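Local structure of gamma-glutamyl phosphate reductase (Thermotoga maritima, 1O20) at residues E175-E179 and T180-E184; Y217-I220 and S221-D225; S367-A371 and A372-V376; V376-S379 and T380-D384; G405-L409 and R410-T414. The protein probably catalyses the NADPH-dependent reduction of L-glutamyl 5-phosphate to the corresponding 5-semialdehyde, the second step from glutamate toward proline. All blocks are in the same frame, centred on the assembly; numbering follows the deposited sequence.

Contact 1: residues E175-E179 and T180-E184; sequences EALKE and TEIPE
Thr180 takes hold of the last turn of helix 163-177 through a single acceptor, the carbonyl oxygen of Leu177. Two donors of the threonine converge on Leu177 O: the backbone Thr180 N at 2.9 Å and the hydroxyl Thr180 OG1 at 2.8 Å. The amide approaches from above the carbonyl plane and closes a type I beta turn from Leu177 to Thr180, whereas the hydroxyl comes in much nearer to that plane. A chi1 of 73° sets OG1 between the threonine's own N and C, where it can also accept from Ile182 N at 3.0 Å. One hydroxyl thus gives a proton backward to the helix end and receives one from the chain ahead.

The apolar contacts belong to Leu177. Its CD1 methyl rests on backbone oxygen, 3.5 Å from Pro183 O, while CD2 meets Ile182 CG2 at 4.1 Å. Ile182 and Pro183 continue outward onto helix 15-30.

Charged chains make the outer edge. Lys178 and Glu184 run side by side in the same direction, and it is the aliphatic Lys178 CG that lies 3.6 Å from the carboxylate carbon Glu184 CD; the ammonium stays farther off, with Lys178 NZ 5.1 Å from Glu184 OE2. Glu179 turns to helix 35-51 and pairs with Lys44.

Together these contacts make a type I turn followed by an ST turn, which reverses the chain between the helix and strand 187-189 of a beta-alpha-beta crossover in the Rossmann-like domain.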
# COMPACT_ATOMS: atom_id res chain seq x y z
N GLU A 175 19.44 -18.43 -0.28
CA GLU A 175 20.88 -18.62 -0.03
C GLU A 175 21.26 -17.86 1.23
O GLU A 175 22.05 -18.34 2.03
CB GLU A 175 21.71 -18.01 -1.14
CG GLU A 175 22.03 -18.87 -2.31
CD GLU A 175 23.06 -18.16 -3.19
OE1 GLU A 175 24.28 -18.30 -2.91
OE2 GLU A 175 22.65 -17.44 -4.12
N ALA A 176 20.73 -16.65 1.40
CA ALA A 176 21.02 -15.89 2.61
C ALA A 176 20.45 -16.58 3.83
O ALA A 176 21.11 -16.66 4.84
CB ALA A 176 20.50 -14.50 2.51
N LEU A 177 19.21 -17.04 3.74
CA LEU A 177 18.51 -17.63 4.88
C LEU A 177 19.24 -18.86 5.38
O LEU A 177 19.31 -19.12 6.58
CB LEU A 177 17.06 -18.03 4.50
CG LEU A 177 16.07 -16.88 4.24
CD1 LEU A 177 14.68 -17.42 4.05
CD2 LEU A 177 16.10 -15.91 5.35
N LYS A 178 19.77 -19.62 4.43
CA LYS A 178 20.53 -20.83 4.71
C LYS A 178 21.76 -20.57 5.61
O LYS A 178 22.25 -21.48 6.22
CB LYS A 178 21.02 -21.47 3.41
CG LYS A 178 20.28 -22.73 2.97
CD LYS A 178 21.26 -23.89 2.66
CE LYS A 178 21.91 -23.78 1.28
NZ LYS A 178 22.16 -25.17 0.67
N GLU A 179 22.26 -19.34 5.67
CA GLU A 179 23.39 -19.01 6.52
C GLU A 179 22.97 -18.52 7.88
O GLU A 179 23.80 -18.01 8.63
CB GLU A 179 24.25 -17.96 5.83
CG GLU A 179 25.03 -18.50 4.62
CD GLU A 179 25.75 -17.43 3.82
OE1 GLU A 179 25.81 -16.26 4.29
OE2 GLU A 179 26.25 -17.77 2.72
N THR A 180 21.68 -18.64 8.20
CA THR A 180 21.16 -18.30 9.50
C THR A 180 20.33 -19.47 10.07
O THR A 180 20.20 -20.53 9.46
CB THR A 180 20.24 -17.04 9.40
OG1 THR A 180 19.00 -17.39 8.77
CG2 THR A 180 20.83 -16.02 8.47
N GLU A 181 19.68 -19.19 11.20
CA GLU A 181 18.77 -20.12 11.85
C GLU A 181 17.34 -19.95 11.35
O GLU A 181 16.46 -20.66 11.77
CB GLU A 181 18.79 -19.91 13.37
CG GLU A 181 20.08 -20.40 14.03
CD GLU A 181 20.19 -20.02 15.51
OE1 GLU A 181 19.15 -19.62 16.15
OE2 GLU A 181 21.34 -20.11 16.04
N ILE A 182 17.11 -18.95 10.51
CA ILE A 182 15.79 -18.74 9.93
C ILE A 182 15.70 -19.73 8.79
O ILE A 182 16.53 -19.66 7.88
CB ILE A 182 15.65 -17.30 9.38
CG1 ILE A 182 16.03 -16.21 10.38
CG2 ILE A 182 14.27 -17.08 8.82
CD1 ILE A 182 15.23 -16.12 11.57
N PRO A 183 14.70 -20.61 8.78
CA PRO A 183 14.61 -21.64 7.75
C PRO A 183 14.45 -21.01 6.38
O PRO A 183 13.80 -19.99 6.18
CB PRO A 183 13.37 -22.43 8.14
CG PRO A 183 13.19 -22.14 9.58
CD PRO A 183 13.58 -20.73 9.74
N GLU A 184 15.06 -21.68 5.44
CA GLU A 184 15.06 -21.31 4.04
C GLU A 184 13.62 -21.30 3.52
O GLU A 184 13.25 -20.47 2.72
CB GLU A 184 15.87 -22.39 3.32
CG GLU A 184 16.29 -22.05 1.97
CD GLU A 184 17.08 -23.16 1.34
OE1 GLU A 184 17.07 -24.30 1.88
OE2 GLU A 184 17.67 -22.88 0.30

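Contact 2: residues Y217-I220 and S221-D225; sequences YGLI and SFVRD
Leu219 and Val223, one helical turn apart, lie alongside each other and point the same way, with Leu219 CD1 4.1 Å from Val223 CG2. The same valine methyl also rests against backbone, 3.4 Å from Leu219 O. Val223 chi1 of 157° turns CG2 back beside its own N, and this brings the methyl over the preceding turn.

On another side of the helix Ser221 folds its hydroxyl back over the chain before it. Its OG sits between two carbonyls, 2.5 Å from Tyr217 O and 2.4 Å from Gly218 O. Both distances are too short to be trusted in detail; the hydroxyl has one proton and two carbonyls within reach, and the model does not settle how that proton is used.

Behind these contacts stands the regular backbone ladder of an alpha helix, each amide reaching the carbonyl four residues earlier. Ser221 N bonds to Tyr217 O at 2.8 Å, Phe222 N to Gly218 O at 3.0 Å, Val223 N to Leu219 O at 3.1 Å, and Arg224 N to Ile220 O at 2.8 Å. Regular spacing of this kind sets Leu219 and Val223 on one face.

That face turns to the parallel sheet of the Rossmann-like domain. Leu219 and Val223 both pack on Ile132 of strand 129-132, Val223 adds Val211 of strand 210-213, and Ile220 joins it on Pro213, so helix 217-226 lies against the two strands at that margin of the sheet.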
# COMPACT_ATOMS: atom_id res chain seq x y z
N TYR A 217 -6.34 -3.41 -10.23
CA TYR A 217 -7.59 -3.55 -9.45
C TYR A 217 -8.37 -4.84 -9.76
O TYR A 217 -9.14 -5.33 -8.92
CB TYR A 217 -8.48 -2.31 -9.64
CG TYR A 217 -7.83 -1.04 -9.12
CD1 TYR A 217 -7.37 -0.95 -7.78
CD2 TYR A 217 -7.63 0.08 -9.97
CE1 TYR A 217 -6.76 0.21 -7.30
CE2 TYR A 217 -7.02 1.23 -9.50
CZ TYR A 217 -6.58 1.31 -8.16
OH TYR A 217 -5.98 2.45 -7.69
N GLY A 218 -8.18 -5.38 -10.95
CA GLY A 218 -8.84 -6.62 -11.33
C GLY A 218 -8.39 -7.73 -10.41
O GLY A 218 -9.21 -8.44 -9.83
N LEU A 219 -7.08 -7.84 -10.24
CA LEU A 219 -6.49 -8.84 -9.37
C LEU A 219 -6.87 -8.63 -7.89
O LEU A 219 -7.06 -9.62 -7.15
CB LEU A 219 -4.98 -8.84 -9.54
CG LEU A 219 -4.16 -9.80 -8.67
CD1 LEU A 219 -4.68 -11.26 -8.78
CD2 LEU A 219 -2.68 -9.72 -9.05
N ILE A 220 -6.96 -7.36 -7.46
CA ILE A 220 -7.23 -7.04 -6.04
C ILE A 220 -8.69 -7.36 -5.73
O ILE A 220 -9.01 -8.00 -4.71
CB ILE A 220 -6.84 -5.52 -5.73
CG1 ILE A 220 -5.31 -5.37 -5.65
CG2 ILE A 220 -7.50 -5.01 -4.45
CD1 ILE A 220 -4.80 -3.97 -5.88
N SER A 221 -9.58 -6.94 -6.64
CA SER A 221 -11.02 -7.28 -6.58
C SER A 221 -11.28 -8.80 -6.55
O SER A 221 -12.07 -9.31 -5.74
CB SER A 221 -11.74 -6.71 -7.82
OG SER A 221 -11.01 -7.05 -9.01
N PHE A 222 -10.62 -9.53 -7.44
CA PHE A 222 -10.78 -10.97 -7.53
C PHE A 222 -10.41 -11.63 -6.21
O PHE A 222 -11.16 -12.46 -5.68
CB PHE A 222 -9.90 -11.54 -8.63
CG PHE A 222 -10.09 -13.03 -8.83
CD1 PHE A 222 -11.23 -13.52 -9.44
CD2 PHE A 222 -9.12 -13.93 -8.39
CE1 PHE A 222 -11.41 -14.91 -9.61
CE2 PHE A 222 -9.29 -15.30 -8.56
CZ PHE A 222 -10.44 -15.79 -9.17
N VAL A 223 -9.23 -11.25 -5.69
CA VAL A 223 -8.70 -11.85 -4.49
C VAL A 223 -9.65 -11.47 -3.35
O VAL A 223 -10.10 -12.32 -2.58
CB VAL A 223 -7.24 -11.40 -4.20
CG1 VAL A 223 -6.87 -11.57 -2.70
CG2 VAL A 223 -6.25 -12.18 -5.07
N ARG A 224 -10.01 -10.19 -3.28
CA ARG A 224 -10.84 -9.78 -2.15
C ARG A 224 -12.24 -10.40 -2.20
O ARG A 224 -12.78 -10.73 -1.16
CB ARG A 224 -10.90 -8.25 -1.96
CG ARG A 224 -11.83 -7.80 -0.78
CD ARG A 224 -11.43 -8.31 0.60
NE ARG A 224 -12.30 -7.86 1.69
CZ ARG A 224 -13.46 -8.45 2.03
NH1 ARG A 224 -13.90 -9.53 1.40
NH2 ARG A 224 -14.17 -7.93 3.03
N ASP A 225 -12.80 -10.58 -3.39
CA ASP A 225 -14.15 -11.16 -3.58
C ASP A 225 -14.25 -12.64 -3.21
O ASP A 225 -15.31 -13.12 -2.79
CB ASP A 225 -14.56 -11.07 -5.06
CG ASP A 225 -14.79 -9.64 -5.53
OD1 ASP A 225 -15.13 -9.41 -6.73
OD2 ASP A 225 -14.67 -8.68 -4.75

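Contact 3: residues S367-A371 and A372-V376; sequences SEIDA and AAVYV
Ile369, the first residue to leave helical geometry after helix 359-368, already faces the strand to come: its CB lies 4.0 Å from Val374 CG1, and its CG2 branch reaches Val374 CG2 at 4.1 Å. The two side chains cross at a slant. CG1 of the isoleucine lies beside the backbone N (chi1 -63°), and the side chain also touches Ile340 and Ile343 of helix 336-346. The carbonyl of Ile369 joins in as well, with Val374 CG2 resting 3.3 Å from Ile369 O. Both valine methyls therefore meet the isoleucine side chain, and CG2 rests in addition on its backbone oxygen.

At Asp370 the side chain turns outward, and its two carboxylate oxygens form salt bridges with Arg400 and Arg404. This bend is the return leg of a beta-alpha-beta unit: strand 351-355 leads into helix 359-368, which leads into strand 373-376, the outermost strand, within this chain, of the seven-stranded parallel sheet. Next comes Ala371, where the chain is nearly extended. Its CB methyl is 4.2 Å from Val374 CG2, while Ala371 O lies 4.0 Å from that same methyl group of the valine. Ala371 also touches Glu352 of the adjoining strand.

No hydrogen bond passes between 367-371 and 372-376. Backbone bonds from Ala373 and Tyr375 to strand 351-355 hold the new strand instead, and Val374 continues on the helix side against Phe365.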
# COMPACT_ATOMS: atom_id res chain seq x y z
N SER A 367 -13.84 15.39 11.10
CA SER A 367 -14.66 14.55 11.92
C SER A 367 -15.62 13.75 11.03
O SER A 367 -15.89 12.58 11.26
CB SER A 367 -15.36 15.43 12.96
OG SER A 367 -16.54 14.78 13.36
N GLU A 368 -16.15 14.37 9.97
CA GLU A 368 -17.17 13.69 9.19
C GLU A 368 -16.65 12.80 8.01
O GLU A 368 -17.37 11.87 7.59
CB GLU A 368 -18.23 14.69 8.72
CG GLU A 368 -18.99 15.25 9.91
CD GLU A 368 -20.22 16.05 9.53
OE1 GLU A 368 -20.62 15.99 8.37
OE2 GLU A 368 -20.75 16.78 10.40
N ILE A 369 -15.45 13.09 7.49
CA ILE A 369 -14.97 12.39 6.31
C ILE A 369 -14.19 11.17 6.83
O ILE A 369 -13.21 11.30 7.54
CB ILE A 369 -14.05 13.25 5.46
CG1 ILE A 369 -14.80 14.46 4.91
CG2 ILE A 369 -13.42 12.41 4.33
CD1 ILE A 369 -15.95 14.14 3.99
N ASP A 370 -14.65 10.00 6.44
CA ASP A 370 -14.07 8.77 6.86
C ASP A 370 -13.31 8.18 5.69
O ASP A 370 -13.91 7.76 4.71
CB ASP A 370 -15.17 7.79 7.30
CG ASP A 370 -14.59 6.46 7.67
OD1 ASP A 370 -14.71 5.50 6.86
OD2 ASP A 370 -13.92 6.33 8.70
N ALA A 371 -12.00 8.21 5.79
CA ALA A 371 -11.12 7.70 4.74
C ALA A 371 -9.88 7.31 5.47
O ALA A 371 -9.71 7.73 6.60
CB ALA A 371 -10.80 8.81 3.66
N ALA A 372 -9.01 6.52 4.88
CA ALA A 372 -7.76 6.19 5.52
C ALA A 372 -6.96 7.39 5.97
O ALA A 372 -6.32 7.32 7.03
CB ALA A 372 -6.90 5.36 4.62
N ALA A 373 -6.94 8.44 5.17
CA ALA A 373 -6.28 9.69 5.51
C ALA A 373 -7.13 10.92 5.12
O ALA A 373 -7.54 11.03 3.97
CB ALA A 373 -4.91 9.77 4.88
N VAL A 374 -7.34 11.83 6.09
CA VAL A 374 -8.09 13.07 5.93
C VAL A 374 -7.20 14.26 6.30
O VAL A 374 -6.60 14.31 7.38
CB VAL A 374 -9.34 13.04 6.77
CG1 VAL A 374 -10.27 14.22 6.43
CG2 VAL A 374 -10.06 11.73 6.56
N TYR A 375 -7.06 15.19 5.36
CA TYR A 375 -6.10 16.28 5.44
C TYR A 375 -6.78 17.63 5.57
O TYR A 375 -7.82 17.85 4.97
CB TYR A 375 -5.28 16.35 4.19
CG TYR A 375 -4.43 15.13 3.92
CD1 TYR A 375 -3.12 15.09 4.34
CD2 TYR A 375 -4.97 13.99 3.31
CE1 TYR A 375 -2.33 14.00 4.13
CE2 TYR A 375 -4.18 12.87 3.09
CZ TYR A 375 -2.84 12.91 3.51
OH TYR A 375 -2.01 11.85 3.33
N VAL A 376 -6.16 18.50 6.35
CA VAL A 376 -6.41 19.93 6.31
C VAL A 376 -5.16 20.63 5.79
O VAL A 376 -4.07 20.48 6.33
CB VAL A 376 -6.78 20.51 7.68
CG1 VAL A 376 -7.13 22.01 7.55
CG2 VAL A 376 -7.92 19.74 8.24

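Contact 4: residues V376-S379 and T380-D384; sequences VNAS and TRFTD
Ser379 and Arg381 form an ST turn at the head of a short helical bend, in the loop that leaves strand 373-376 of the parallel sheet. With its OG anti to the backbone N (chi1 -178°), the serine hydroxyl reaches forward and accepts from Arg381 N, at 3.2 Å and with a nearly straight N-H...O angle of 163°. The same OG lies 3.4 Å from Arg381 CB, and it also hydrogen-bonds to Asn258 of helix 249-261. The arginine's own head turns away to Gln262 and Asn268.

Thr380 follows inside the turn. Its backbone N is buried with no partner anywhere in the model, but its hydroxyl is held by the carbonyl of Asn268, and Thr380 O takes Thr383 N at 3.2 Å to close the bend. Asn268 thus ties down both Thr380 and Arg381.

Phe382 swings its ring back over the start of the loop, chi1 of -70° placing CG beside its own N. There Ser379 O comes within 3.2 Å of Phe382 CD2, approaching the ring obliquely. Ala378 touches the next ring carbon: its CB meets Phe382 CE2 at 4.3 Å, at the edge and near the ring plane.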
# COMPACT_ATOMS: atom_id res chain seq x y z
N VAL A 376 -6.16 18.50 6.35
CA VAL A 376 -6.41 19.93 6.31
C VAL A 376 -5.16 20.63 5.79
O VAL A 376 -4.07 20.48 6.33
CB VAL A 376 -6.78 20.51 7.68
CG1 VAL A 376 -7.13 22.01 7.55
CG2 VAL A 376 -7.92 19.74 8.24
N ASN A 377 -5.34 21.36 4.72
CA ASN A 377 -4.27 22.23 4.16
C ASN A 377 -3.01 21.43 3.88
O ASN A 377 -1.90 21.77 4.31
CB ASN A 377 -4.00 23.43 5.06
CG ASN A 377 -5.22 24.33 5.17
OD1 ASN A 377 -6.20 24.13 4.46
ND2 ASN A 377 -5.14 25.35 6.02
N ALA A 378 -3.21 20.35 3.13
CA ALA A 378 -2.11 19.45 2.77
C ALA A 378 -2.47 18.57 1.59
O ALA A 378 -3.61 18.23 1.38
CB ALA A 378 -1.75 18.62 4.01
N SER A 379 -1.46 18.22 0.81
CA SER A 379 -1.59 17.37 -0.36
C SER A 379 -1.96 15.95 0.04
O SER A 379 -1.51 15.45 1.09
CB SER A 379 -0.26 17.36 -1.12
OG SER A 379 -0.33 16.57 -2.29
N THR A 380 -2.73 15.29 -0.82
CA THR A 380 -3.06 13.86 -0.63
C THR A 380 -1.86 12.92 -0.95
O THR A 380 -1.92 11.73 -0.69
CB THR A 380 -4.26 13.45 -1.51
OG1 THR A 380 -4.05 13.84 -2.85
CG2 THR A 380 -5.56 14.16 -1.12
N ARG A 381 -0.81 13.48 -1.55
CA ARG A 381 0.41 12.74 -1.84
C ARG A 381 1.10 12.19 -0.62
O ARG A 381 2.00 11.36 -0.73
CB ARG A 381 1.41 13.66 -2.56
CG ARG A 381 1.06 13.93 -4.01
CD ARG A 381 1.42 12.78 -4.93
NE ARG A 381 2.83 12.48 -4.89
CZ ARG A 381 3.37 11.26 -4.86
NH1 ARG A 381 2.61 10.17 -4.89
NH2 ARG A 381 4.69 11.13 -4.81
N PHE A 382 0.73 12.68 0.54
CA PHE A 382 1.40 12.24 1.74
C PHE A 382 0.94 10.87 2.18
O PHE A 382 1.55 10.32 3.08
CB PHE A 382 1.19 13.24 2.87
CG PHE A 382 1.92 14.55 2.68
CD1 PHE A 382 3.30 14.59 2.55
CD2 PHE A 382 1.23 15.76 2.67
CE1 PHE A 382 3.96 15.81 2.38
CE2 PHE A 382 1.86 16.93 2.52
CZ PHE A 382 3.25 16.97 2.36
N THR A 383 -0.12 10.31 1.59
CA THR A 383 -0.66 9.04 2.06
C THR A 383 0.28 7.92 1.55
O THR A 383 0.17 7.48 0.40
CB THR A 383 -2.05 8.78 1.56
OG1 THR A 383 -2.94 9.81 2.02
CG2 THR A 383 -2.59 7.45 2.22
N ASP A 384 1.21 7.54 2.43
CA ASP A 384 2.37 6.75 2.06
C ASP A 384 3.20 6.44 3.31
O ASP A 384 3.39 7.29 4.18
CB ASP A 384 3.20 7.57 1.05
CG ASP A 384 4.60 7.02 0.84
OD1 ASP A 384 5.54 7.44 1.57
OD2 ASP A 384 4.81 6.13 -0.01

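Contact 5: residues G405-L409 and R410-T414; sequences GPVGL and RELTT
Glu411 bends back on the chain that precedes it and puts its carboxylate on the amide of Gly408: Glu411 OE1 accepts from Gly408 N at 2.9 Å. The amide meets the oxygen from its anti side, 21° out of the carboxylate plane. Two bends of the side chain bring it there, with CG beside the backbone N at chi1 -68° and a further bend at chi2 63°. Glu411 CG passes 3.7 Å from Pro406 O on the way.

Next to this bond is the close apolar part. Val407 and Leu412 cross at about a right angle, Val407 CG1 being 3.8 Å from Leu412 CD2, and the same methyl lies 4.0 Å from Glu411 CB. Leu409 points elsewhere, onto Leu146 and Lys149 of helix 138-149.

The backbone makes a short 3-10 turn here. Leu412 N bonds to Leu409 O at 3.1 Å, and Gly408 O collects two weaker bonds, from the amides of Glu411 and Leu412. This turn joins strand 405-406, paired with 396-397, to strand 413-420, which pairs with 118-125 in the three-stranded antiparallel sheet; in aldehyde dehydrogenases such a sheet belongs to the oligomerisation region.

Toward solvent the contact is much looser. Arg410 leads away from the turn, touches Arg123 and has a long, weak ion pair with Glu106. Its carbonyl is well used, however: Arg410 O accepts both Thr413 OG1 at 2.6 Å and Thr413 N at 3.1 Å, just where the chain leaves the turn for strand 413-420.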
# COMPACT_ATOMS: atom_id res chain seq x y z
N GLY A 405 -4.66 2.58 6.08
CA GLY A 405 -3.46 3.32 5.70
C GLY A 405 -2.25 2.42 5.40
O GLY A 405 -2.38 1.25 5.13
N PRO A 406 -1.07 2.97 5.47
CA PRO A 406 0.14 2.19 5.18
C PRO A 406 0.24 0.92 6.08
O PRO A 406 0.10 0.99 7.30
CB PRO A 406 1.27 3.16 5.47
CG PRO A 406 0.66 4.52 5.42
CD PRO A 406 -0.77 4.36 5.85
N VAL A 407 0.52 -0.19 5.43
CA VAL A 407 0.66 -1.50 6.03
C VAL A 407 2.16 -1.70 6.20
O VAL A 407 2.87 -1.99 5.23
CB VAL A 407 0.11 -2.58 5.13
CG1 VAL A 407 0.28 -3.97 5.78
CG2 VAL A 407 -1.36 -2.33 4.81
N GLY A 408 2.66 -1.39 7.39
CA GLY A 408 4.06 -1.64 7.70
C GLY A 408 4.22 -2.73 8.76
O GLY A 408 3.35 -3.56 8.94
N LEU A 409 5.32 -2.69 9.47
CA LEU A 409 5.69 -3.81 10.31
C LEU A 409 4.63 -4.09 11.39
O LEU A 409 4.24 -5.25 11.60
CB LEU A 409 7.01 -3.53 11.00
CG LEU A 409 8.28 -3.60 10.20
CD1 LEU A 409 9.42 -3.26 11.16
CD2 LEU A 409 8.48 -4.95 9.59
N ARG A 410 4.17 -3.04 12.08
CA ARG A 410 3.18 -3.24 13.16
C ARG A 410 1.87 -3.81 12.65
O ARG A 410 1.18 -4.59 13.35
CB ARG A 410 2.88 -1.93 13.89
CG ARG A 410 1.99 -2.10 15.15
CD ARG A 410 1.93 -0.82 15.97
NE ARG A 410 3.27 -0.46 16.44
CZ ARG A 410 3.60 0.72 16.95
NH1 ARG A 410 2.69 1.67 17.11
NH2 ARG A 410 4.87 0.94 17.35
N GLU A 411 1.52 -3.44 11.42
CA GLU A 411 0.23 -3.88 10.83
C GLU A 411 0.29 -5.35 10.44
O GLU A 411 -0.74 -5.97 10.20
CB GLU A 411 -0.13 -3.00 9.62
CG GLU A 411 -0.47 -1.54 9.97
CD GLU A 411 0.67 -0.76 10.60
OE1 GLU A 411 1.82 -0.87 10.09
OE2 GLU A 411 0.44 -0.04 11.61
N LEU A 412 1.50 -5.93 10.41
CA LEU A 412 1.68 -7.35 10.13
C LEU A 412 1.81 -8.15 11.47
O LEU A 412 2.45 -9.22 11.52
CB LEU A 412 2.94 -7.56 9.28
CG LEU A 412 2.90 -6.91 7.89
CD1 LEU A 412 4.14 -7.25 7.07
CD2 LEU A 412 1.62 -7.26 7.14
N THR A 413 1.26 -7.59 12.54
CA THR A 413 1.20 -8.26 13.85
C THR A 413 -0.23 -8.26 14.33
O THR A 413 -1.04 -7.43 13.92
CB THR A 413 2.11 -7.62 14.97
OG1 THR A 413 1.74 -6.26 15.26
CG2 THR A 413 3.56 -7.58 14.56
N THR A 414 -0.53 -9.22 15.21
CA THR A 414 -1.73 -9.14 16.03
C THR A 414 -1.21 -9.14 17.50
O THR A 414 -0.08 -8.72 17.76
CB THR A 414 -2.65 -10.31 15.66
OG1 THR A 414 -3.80 -10.36 16.50
CG2 THR A 414 -1.99 -11.64 15.93

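The five contacts follow one another along the chain. Contacts 1 and 2 belong to the Rossmann-like half round the four-stranded parallel sheet, their centres 33 Å apart. Contact 3 leads into strand 373-376 of the seven-stranded sheet and contact 4, sharing Val376, follows in the loop beyond it, centres 11 Å apart; Tyr375 OH and Thr383 OG1, 2.6 Å apart, probably hydrogen-bond between them. Contact 5, its centre 24 Å from that of contact 1 and 20 Å from those of contacts 3 and 4, touches the latter two through Ala372 and Asp384. It bridges the two halves; in aldehyde dehydrogenases the active site lies between cofactor-binding and catalytic domains, probably here too.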